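Long-range contacts in ORF10 (Moritella marina, PDB 6RIW), which probably extends acyl chains as the ketosynthase-chain length factor didomain of a polyunsaturated fatty acid synthase, a part of the longer PfaC protein: residues A[322-327]-A[430-435]; A[326-331]-A[355-360]; A[388-393]-A[415-420]. All blocks are in the same frame, centred on the assembly; numbering follows the deposited sequence.

Contact 1. Residues A[322-327]-A[430-435]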
loop_
_atom_site.group_PDB
_atom_site.type_symbol
_atom_site.label_atom_id
_atom_site.label_comp_id
_atom_site.label_asym_id
_atom_site.label_seq_id
_atom_site.Cartn_x
_atom_site.Cartn_y
_atom_site.Cartn_z
ATOM N N PRO A 322 -6.454 23.226 -23.340
ATOM C CA PRO A 322 -5.996 21.947 -23.911
ATOM C C PRO A 322 -5.516 22.057 -25.351
ATOM O O PRO A 322 -4.889 21.104 -25.844
ATOM C CB PRO A 322 -7.237 21.051 -23.809
ATOM C CG PRO A 322 -8.114 21.698 -22.799
ATOM C CD PRO A 322 -7.832 23.159 -22.828
ATOM N N SER A 323 -5.801 23.175 -26.038
ATOM C CA SER A 323 -5.247 23.437 -27.365
ATOM C C SER A 323 -3.739 23.568 -27.355
ATOM O O SER A 323 -3.109 23.389 -28.401
ATOM C CB SER A 323 -5.818 24.736 -27.949
ATOM O OG SER A 323 -7.217 24.808 -27.768
ATOM N N THR A 324 -3.149 23.907 -26.218
ATOM C CA THR A 324 -1.728 24.215 -26.149
ATOM C C THR A 324 -0.858 22.998 -25.839
ATOM O O THR A 324 0.374 23.114 -25.865
ATOM C CB THR A 324 -1.493 25.312 -25.107
ATOM O OG1 THR A 324 -1.824 24.810 -23.807
ATOM C CG2 THR A 324 -2.387 26.518 -25.409
ATOM N N VAL A 325 -1.455 21.836 -25.573
ATOM C CA VAL A 325 -0.680 20.651 -25.204
ATOM C C VAL A 325 0.006 20.075 -26.435
ATOM O O VAL A 325 -0.650 19.733 -27.425
ATOM C CB VAL A 325 -1.570 19.596 -24.545
ATOM C CG1 VAL A 325 -0.718 18.405 -24.127
ATOM C CG2 VAL A 325 -2.300 20.198 -23.378
ATOM N N ASP A 326 1.324 19.915 -26.357
ATOM C CA ASP A 326 2.118 19.464 -27.497
ATOM C C ASP A 326 2.383 17.968 -27.498
ATOM O O ASP A 326 2.534 17.373 -28.573
ATOM C CB ASP A 326 3.471 20.188 -27.523
ATOM C CG ASP A 326 3.319 21.692 -27.506
ATOM O OD1 ASP A 326 2.553 22.214 -28.340
ATOM O OD2 ASP A 326 3.947 22.347 -26.651
ATOM N N TYR A 327 2.471 17.354 -26.319
ATOM C CA TYR A 327 2.914 15.975 -26.199
ATOM C C TYR A 327 2.247 15.394 -24.963
ATOM O O TYR A 327 2.104 16.095 -23.962
ATOM C CB TYR A 327 4.444 15.871 -26.064
ATOM C CG TYR A 327 4.911 14.466 -25.754
ATOM C CD1 TYR A 327 4.960 13.498 -26.749
ATOM C CD2 TYR A 327 5.289 14.098 -24.463
ATOM C CE1 TYR A 327 5.371 12.207 -26.474
ATOM C CE2 TYR A 327 5.709 12.813 -24.184
ATOM C CZ TYR A 327 5.751 11.869 -25.188
ATOM O OH TYR A 327 6.160 10.575 -24.912
ATOM N N PRO A 430 4.309 28.469 -23.803
ATOM C CA PRO A 430 5.242 27.523 -23.175
ATOM C C PRO A 430 5.092 26.128 -23.769
ATOM O O PRO A 430 3.989 25.690 -24.099
ATOM C CB PRO A 430 4.846 27.547 -21.686
ATOM C CG PRO A 430 3.736 28.590 -21.549
ATOM C CD PRO A 430 3.160 28.779 -22.931
ATOM N N ARG A 431 6.222 25.438 -23.934
ATOM C CA ARG A 431 6.172 24.011 -24.213
ATOM C C ARG A 431 5.373 23.321 -23.116
ATOM O O ARG A 431 5.624 23.544 -21.927
ATOM C CB ARG A 431 7.582 23.425 -24.282
ATOM C CG ARG A 431 8.342 23.783 -25.558
ATOM C CD ARG A 431 9.600 22.950 -25.699
ATOM N NE ARG A 431 10.560 23.283 -24.657
ATOM C CZ ARG A 431 11.822 23.638 -24.881
ATOM N NH1 ARG A 431 12.288 23.704 -26.126
ATOM N NH2 ARG A 431 12.614 23.932 -23.854
ATOM N N THR A 432 4.413 22.487 -23.512
ATOM C CA THR A 432 3.447 21.923 -22.579
ATOM C C THR A 432 3.250 20.438 -22.855
ATOM O O THR A 432 3.047 20.035 -24.004
ATOM C CB THR A 432 2.117 22.678 -22.668
ATOM O OG1 THR A 432 2.363 24.068 -22.419
ATOM C CG2 THR A 432 1.132 22.162 -21.637
ATOM N N ALA A 433 3.300 19.629 -21.793
ATOM C CA ALA A 433 3.130 18.190 -21.893
ATOM C C ALA A 433 2.115 17.714 -20.865
ATOM O O ALA A 433 1.992 18.288 -19.783
ATOM C CB ALA A 433 4.465 17.457 -21.689
ATOM N N GLY A 434 1.390 16.656 -21.213
ATOM C CA GLY A 434 0.559 15.939 -20.265
ATOM C C GLY A 434 1.208 14.616 -19.906
ATOM O O GLY A 434 1.973 14.052 -20.691
ATOM N N VAL A 435 0.921 14.117 -18.704
ATOM C CA VAL A 435 1.287 12.754 -18.329
ATOM C C VAL A 435 0.049 12.085 -17.754
ATOM O O VAL A 435 -0.582 12.631 -16.838
ATOM C CB VAL A 435 2.439 12.707 -17.301
ATOM C CG1 VAL A 435 2.776 11.245 -16.963
ATOM C CG2 VAL A 435 3.662 13.419 -17.811
#
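Asp326 and Thr432 grip each other twice. The backbone N of Asp326 donates to Thr432 O at 2.9 Å, and the carboxylate turns back to accept from Thr432 N, with OD2 3.2 Å from that nitrogen. CG of Asp326 lies anti to its own carbonyl carbon (chi1 -54°), which swings OD2 round to meet the amide on the anti side of the carboxylate, 31° out of its plane. Lys429 in a salt bridge and NE1 of Trp419 also reach OD2; three donors therefore gather there, which would probably favour the anion. One step on, Gly434 N meets Tyr327 O at 2.9 Å, while CA of Ala433 sends a CA-H...O contact to the same oxygen. This end is tight and buried: CG1 of Val325 rests 4.0 Å from Gly434 N, and Ala433 CB sits at the edge of the Tyr327 ring. Thr432 CB packs on Thr324 O at 3.7 Å, and OG1 of Thr432 bonds within its own segment to Pro430 O, approaching from above the carbonyl plane. The loose side belongs to Pro430, which is exposed, and to Arg431, whose side chain turns away. Helix 374-387 covers the Ala433 side, touching it through Leu385. Parallel pairing of Tyr327 with Ala433 joins strands 327-329 and 432-439 in a central sheet of the thiolase-like ketosynthase fold.

Contact 2. Residues A[326-331]-A[355-360]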
loop_
_atom_site.group_PDB
_atom_site.type_symbol
_atom_site.label_atom_id
_atom_site.label_comp_id
_atom_site.label_asym_id
_atom_site.label_seq_id
_atom_site.Cartn_x
_atom_site.Cartn_y
_atom_site.Cartn_z
ATOM N N ASP A 326 1.324 19.915 -26.357
ATOM C CA ASP A 326 2.118 19.464 -27.497
ATOM C C ASP A 326 2.383 17.968 -27.498
ATOM O O ASP A 326 2.534 17.373 -28.573
ATOM C CB ASP A 326 3.471 20.188 -27.523
ATOM C CG ASP A 326 3.319 21.692 -27.506
ATOM O OD1 ASP A 326 2.553 22.214 -28.340
ATOM O OD2 ASP A 326 3.947 22.347 -26.651
ATOM N N TYR A 327 2.471 17.354 -26.319
ATOM C CA TYR A 327 2.914 15.975 -26.199
ATOM C C TYR A 327 2.247 15.394 -24.963
ATOM O O TYR A 327 2.104 16.095 -23.962
ATOM C CB TYR A 327 4.444 15.871 -26.064
ATOM C CG TYR A 327 4.911 14.466 -25.754
ATOM C CD1 TYR A 327 4.960 13.498 -26.749
ATOM C CD2 TYR A 327 5.289 14.098 -24.463
ATOM C CE1 TYR A 327 5.371 12.207 -26.474
ATOM C CE2 TYR A 327 5.709 12.813 -24.184
ATOM C CZ TYR A 327 5.751 11.869 -25.188
ATOM O OH TYR A 327 6.160 10.575 -24.912
ATOM N N ILE A 328 1.846 14.129 -25.034
ATOM C CA ILE A 328 1.297 13.428 -23.874
ATOM C C ILE A 328 2.057 12.122 -23.688
ATOM O O ILE A 328 2.131 11.299 -24.610
ATOM C CB ILE A 328 -0.199 13.140 -24.019
ATOM C CG1 ILE A 328 -0.984 14.445 -24.116
ATOM C CG2 ILE A 328 -0.696 12.294 -22.845
ATOM C CD1 ILE A 328 -2.377 14.233 -24.578
ATOM N N GLU A 329 2.604 11.924 -22.495
ATOM C CA GLU A 329 3.188 10.638 -22.148
ATOM C C GLU A 329 2.043 9.771 -21.649
ATOM O O GLU A 329 1.432 10.065 -20.610
ATOM C CB GLU A 329 4.301 10.813 -21.114
ATOM C CG GLU A 329 4.817 9.497 -20.501
ATOM C CD GLU A 329 5.575 8.597 -21.485
ATOM O OE1 GLU A 329 6.054 9.074 -22.552
ATOM O OE2 GLU A 329 5.697 7.395 -21.165
ATOM N N CYS A 330 1.697 8.752 -22.429
ATOM C CA CYS A 330 0.475 7.997 -22.202
ATOM C C CYS A 330 0.690 6.854 -21.230
ATOM O O CYS A 330 1.818 6.421 -20.968
ATOM C CB CYS A 330 -0.066 7.429 -23.512
ATOM S SG CYS A 330 -0.530 8.736 -24.657
ATOM N N HIS A 331 -0.430 6.345 -20.722
ATOM C CA HIS A 331 -0.388 5.172 -19.858
ATOM C C HIS A 331 -0.042 3.909 -20.648
ATOM O O HIS A 331 0.634 3.016 -20.116
ATOM C CB HIS A 331 -1.732 5.034 -19.149
ATOM C CG HIS A 331 -1.899 3.737 -18.425
ATOM N ND1 HIS A 331 -1.204 3.442 -17.272
ATOM C CD2 HIS A 331 -2.672 2.658 -18.691
ATOM C CE1 HIS A 331 -1.543 2.233 -16.857
ATOM N NE2 HIS A 331 -2.431 1.736 -17.700
ATOM N N ASN A 355 -7.029 19.691 -31.286
ATOM C CA ASN A 355 -5.609 19.505 -31.048
ATOM C C ASN A 355 -5.242 18.030 -31.200
ATOM O O ASN A 355 -6.012 17.139 -30.830
ATOM C CB ASN A 355 -5.232 20.029 -29.660
ATOM C CG ASN A 355 -3.736 20.014 -29.409
ATOM O OD1 ASN A 355 -2.931 19.922 -30.341
ATOM N ND2 ASN A 355 -3.356 20.104 -28.134
ATOM N N LYS A 356 -4.068 17.772 -31.757
ATOM C CA LYS A 356 -3.570 16.413 -31.953
ATOM C C LYS A 356 -2.153 16.365 -31.419
ATOM O O LYS A 356 -1.185 16.366 -32.192
ATOM C CB LYS A 356 -3.616 16.000 -33.424
ATOM C CG LYS A 356 -5.012 15.909 -33.973
ATOM C CD LYS A 356 -4.996 15.314 -35.371
ATOM C CE LYS A 356 -6.399 15.064 -35.857
ATOM N NZ LYS A 356 -6.417 13.937 -36.814
ATOM N N PRO A 357 -1.987 16.332 -30.098
ATOM C CA PRO A 357 -0.637 16.286 -29.537
ATOM C C PRO A 357 0.078 15.007 -29.941
ATOM O O PRO A 357 -0.536 13.978 -30.238
ATOM C CB PRO A 357 -0.870 16.348 -28.015
ATOM C CG PRO A 357 -2.262 15.880 -27.815
ATOM C CD PRO A 357 -3.030 16.319 -29.056
ATOM N N LEU A 358 1.406 15.089 -29.950
ATOM C CA LEU A 358 2.227 13.896 -30.086
ATOM C C LEU A 358 2.004 12.991 -28.880
ATOM O O LEU A 358 1.646 13.459 -27.799
ATOM C CB LEU A 358 3.705 14.272 -30.200
ATOM C CG LEU A 358 4.035 15.103 -31.445
ATOM C CD1 LEU A 358 5.530 15.295 -31.606
ATOM C CD2 LEU A 358 3.414 14.445 -32.684
ATOM N N LEU A 359 2.206 11.684 -29.077
ATOM C CA LEU A 359 1.923 10.683 -28.054
ATOM C C LEU A 359 3.088 9.713 -27.933
ATOM O O LEU A 359 3.774 9.421 -28.916
ATOM C CB LEU A 359 0.656 9.891 -28.372
ATOM C CG LEU A 359 -0.623 10.601 -28.800
ATOM C CD1 LEU A 359 -1.613 9.550 -29.309
ATOM C CD2 LEU A 359 -1.221 11.390 -27.642
ATOM N N GLY A 360 3.300 9.187 -26.722
ATOM C CA GLY A 360 4.426 8.289 -26.532
ATOM C C GLY A 360 4.257 7.479 -25.264
ATOM O O GLY A 360 3.414 7.794 -24.420
#
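The Tyr327 ring leans over the start of strand 358-360, with CB of Leu358 in plane at its edge, 3.8 Å from CD1. Its far end passes obliquely above the Leu359-Gly360 peptide, CE1 lying 3.7 Å from Gly360 N, and the hydroxyl comes to 3.3 Å from Gly360 CA. Gly360 has no side chain, which leaves the hydroxyl room against its CA. CG of Tyr327 is anti to the backbone N (chi1 172°), which sends the ring along the strand until OH donates to OE1 of Glu329 at 2.8 Å. The Glu329 chain bends at chi2 (68°) to bring this carboxylate back, and Lys380 of helix 374-387 binds both OE1 and the tyrosine hydroxyl, so the buried charge is probably balanced. Beneath these groups runs the parallel pairing of a beta-alpha-beta unit, strand 327-329, helix 336-350 and strand 358-360, part of the thiolase-like fold. Leu358 N donates to Asp326 O, Leu358 O accepts from Ile328 N, and Gly360 N reaches Ile328 O over a longer 3.2 Å. Past the last paired residue, Cys330 N closes on Gly360 O at 2.8 Å, almost straight at 171°. The opposite face carries Ile328 and Leu359, backed by Phe350 and Met346 of helix 336-350. The Ile328 chain runs alongside the Pro357 ring, Ile328 CD1 3.6 Å from Pro357 CG. Further along, CD2 of Leu359 touches both Ile328 CB and Cys330 SG.

Contact 3. Residues A[388-393]-A[415-420]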
loop_
_atom_site.group_PDB
_atom_site.type_symbol
_atom_site.label_atom_id
_atom_site.label_comp_id
_atom_site.label_asym_id
_atom_site.label_seq_id
_atom_site.Cartn_x
_atom_site.Cartn_y
_atom_site.Cartn_z
ATOM N N GLY A 388 13.763 20.183 -25.307
ATOM C CA GLY A 388 13.145 20.421 -26.601
ATOM C C GLY A 388 13.197 19.268 -27.580
ATOM O O GLY A 388 13.046 19.487 -28.791
ATOM N N LEU A 389 13.387 18.038 -27.095
ATOM C CA LEU A 389 13.434 16.839 -27.924
ATOM C C LEU A 389 12.495 15.789 -27.352
ATOM O O LEU A 389 12.355 15.672 -26.133
ATOM C CB LEU A 389 14.850 16.233 -27.997
ATOM C CG LEU A 389 15.975 17.031 -28.649
ATOM C CD1 LEU A 389 17.341 16.431 -28.304
ATOM C CD2 LEU A 389 15.761 17.088 -30.153
ATOM N N ILE A 390 11.870 15.015 -28.235
ATOM C CA ILE A 390 10.975 13.938 -27.813
ATOM C C ILE A 390 11.532 12.599 -28.280
ATOM O O ILE A 390 11.645 12.358 -29.491
ATOM C CB ILE A 390 9.546 14.167 -28.330
ATOM C CG1 ILE A 390 8.955 15.423 -27.674
ATOM C CG2 ILE A 390 8.691 12.938 -28.055
ATOM C CD1 ILE A 390 7.664 15.907 -28.307
ATOM N N PRO A 391 11.902 11.710 -27.361
ATOM C CA PRO A 391 12.399 10.388 -27.759
ATOM C C PRO A 391 11.307 9.517 -28.366
ATOM O O PRO A 391 10.106 9.738 -28.190
ATOM C CB PRO A 391 12.915 9.781 -26.444
ATOM C CG PRO A 391 13.022 10.946 -25.488
ATOM C CD PRO A 391 11.997 11.942 -25.912
ATOM N N ALA A 392 11.754 8.492 -29.080
ATOM C CA ALA A 392 10.865 7.540 -29.719
ATOM C C ALA A 392 10.177 6.625 -28.703
ATOM O O ALA A 392 10.684 6.365 -27.606
ATOM C CB ALA A 392 11.646 6.672 -30.706
ATOM N N THR A 393 9.007 6.130 -29.102
ATOM C CA THR A 393 8.445 4.901 -28.554
ATOM C C THR A 393 8.996 3.757 -29.398
ATOM O O THR A 393 8.856 3.774 -30.626
ATOM C CB THR A 393 6.918 4.929 -28.605
ATOM O OG1 THR A 393 6.418 5.994 -27.781
ATOM C CG2 THR A 393 6.321 3.597 -28.162
ATOM N N THR A 415 11.100 7.896 -33.829
ATOM C CA THR A 415 12.481 8.333 -33.736
ATOM C C THR A 415 12.499 9.570 -32.853
ATOM O O THR A 415 11.450 10.129 -32.525
ATOM C CB THR A 415 13.063 8.649 -35.121
ATOM O OG1 THR A 415 14.476 8.859 -35.014
ATOM C CG2 THR A 415 12.405 9.897 -35.688
ATOM N N THR A 416 13.697 10.022 -32.486
ATOM C CA THR A 416 13.810 11.291 -31.782
ATOM C C THR A 416 13.366 12.419 -32.707
ATOM O O THR A 416 13.810 12.496 -33.857
ATOM C CB THR A 416 15.245 11.533 -31.318
ATOM O OG1 THR A 416 15.678 10.446 -30.490
ATOM C CG2 THR A 416 15.334 12.842 -30.521
ATOM N N VAL A 417 12.476 13.286 -32.218
ATOM C CA VAL A 417 11.983 14.406 -33.007
ATOM C C VAL A 417 12.170 15.697 -32.226
ATOM O O VAL A 417 12.272 15.711 -30.993
ATOM C CB VAL A 417 10.504 14.249 -33.421
ATOM C CG1 VAL A 417 10.270 12.906 -34.103
ATOM C CG2 VAL A 417 9.597 14.412 -32.206
ATOM N N SER A 418 12.238 16.795 -32.973
ATOM C CA SER A 418 12.238 18.109 -32.365
ATOM C C SER A 418 10.863 18.391 -31.774
ATOM O O SER A 418 9.852 17.809 -32.181
ATOM C CB SER A 418 12.606 19.177 -33.399
ATOM O OG SER A 418 14.007 19.179 -33.625
ATOM N N TRP A 419 10.840 19.276 -30.786
ATOM C CA TRP A 419 9.586 19.654 -30.161
ATOM C C TRP A 419 8.698 20.347 -31.190
ATOM O O TRP A 419 9.156 21.277 -31.868
ATOM C CB TRP A 419 9.831 20.574 -28.967
ATOM C CG TRP A 419 8.648 20.661 -28.068
ATOM C CD1 TRP A 419 7.607 21.541 -28.160
ATOM C CD2 TRP A 419 8.366 19.815 -26.952
ATOM N NE1 TRP A 419 6.694 21.300 -27.156
ATOM C CE2 TRP A 419 7.137 20.242 -26.402
ATOM C CE3 TRP A 419 9.040 18.740 -26.356
ATOM C CZ2 TRP A 419 6.568 19.634 -25.281
ATOM C CZ3 TRP A 419 8.473 18.131 -25.248
ATOM C CH2 TRP A 419 7.252 18.583 -24.718
ATOM N N PRO A 420 7.436 19.919 -31.351
ATOM C CA PRO A 420 6.519 20.438 -32.374
ATOM C C PRO A 420 6.252 21.936 -32.247
ATOM O O PRO A 420 5.949 22.381 -31.141
ATOM C CB PRO A 420 5.233 19.637 -32.133
ATOM C CG PRO A 420 5.355 19.079 -30.742
ATOM C CD PRO A 420 6.817 18.863 -30.527
HETATM O O HOH W 1 14.536 8.045 -29.479
#
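Ile390 and Val417 form the hydrogen-bonded pair of a short two-stranded antiparallel sheet, strands 389-390 and 417-418, that follows helix 374-387. Ile390 N reaches Val417 O at 2.9 Å, and Val417 N returns a bond to Ile390 O at 3.0 Å. On the face they share, CG1 of Val417 stands anti to its carbonyl carbon (chi1 -53°), which leaves CG2 between the backbone N and the carbonyl carbon, where it abuts Ile390 CB. CG1 of Ile390 is likewise anti to its carbonyl carbon (chi1 -66°), and its extended chain carries CD1 over one face of the Trp419 six-membered ring, 4.1 Å from the centroid, in a CH-pi contact. CD of Pro420 lies over the same face, toward the rim, and touches Ile390 CD1, the two side chains crossing at about a right angle. The indole is laid against helix 374-387, where Ala384 and Leu385 touch it. Gly388, the first residue to leave that helix, has positive phi, and Gly388 O accepts from Trp419 N at 3.0 Å. At the other end, past the paired residues, a water bridges the segments, accepting a hydrogen bond from Ala392 N and lying 2.8 Å from Thr416 OG1.

How the contacts relate
Contacts 1 and 2 build on opposite edges of the same strand, 327-329, which pairs in parallel with 432-439 in one and with 358-360 in the other. Contact 2 is the buried member, where backbone bonds run between an apolar face and one holding a buried tyrosine-glutamate-lysine cluster; contact 1 is partly buried and adds a carboxylate at its outer end. Contact 3 is an antiparallel pair nested in the chain loop closed by contact 1 and is more exposed, with a water in place of a direct bond at one end. It still touches Asp326 and Tyr327, the two residues that contacts 1 and 2 share.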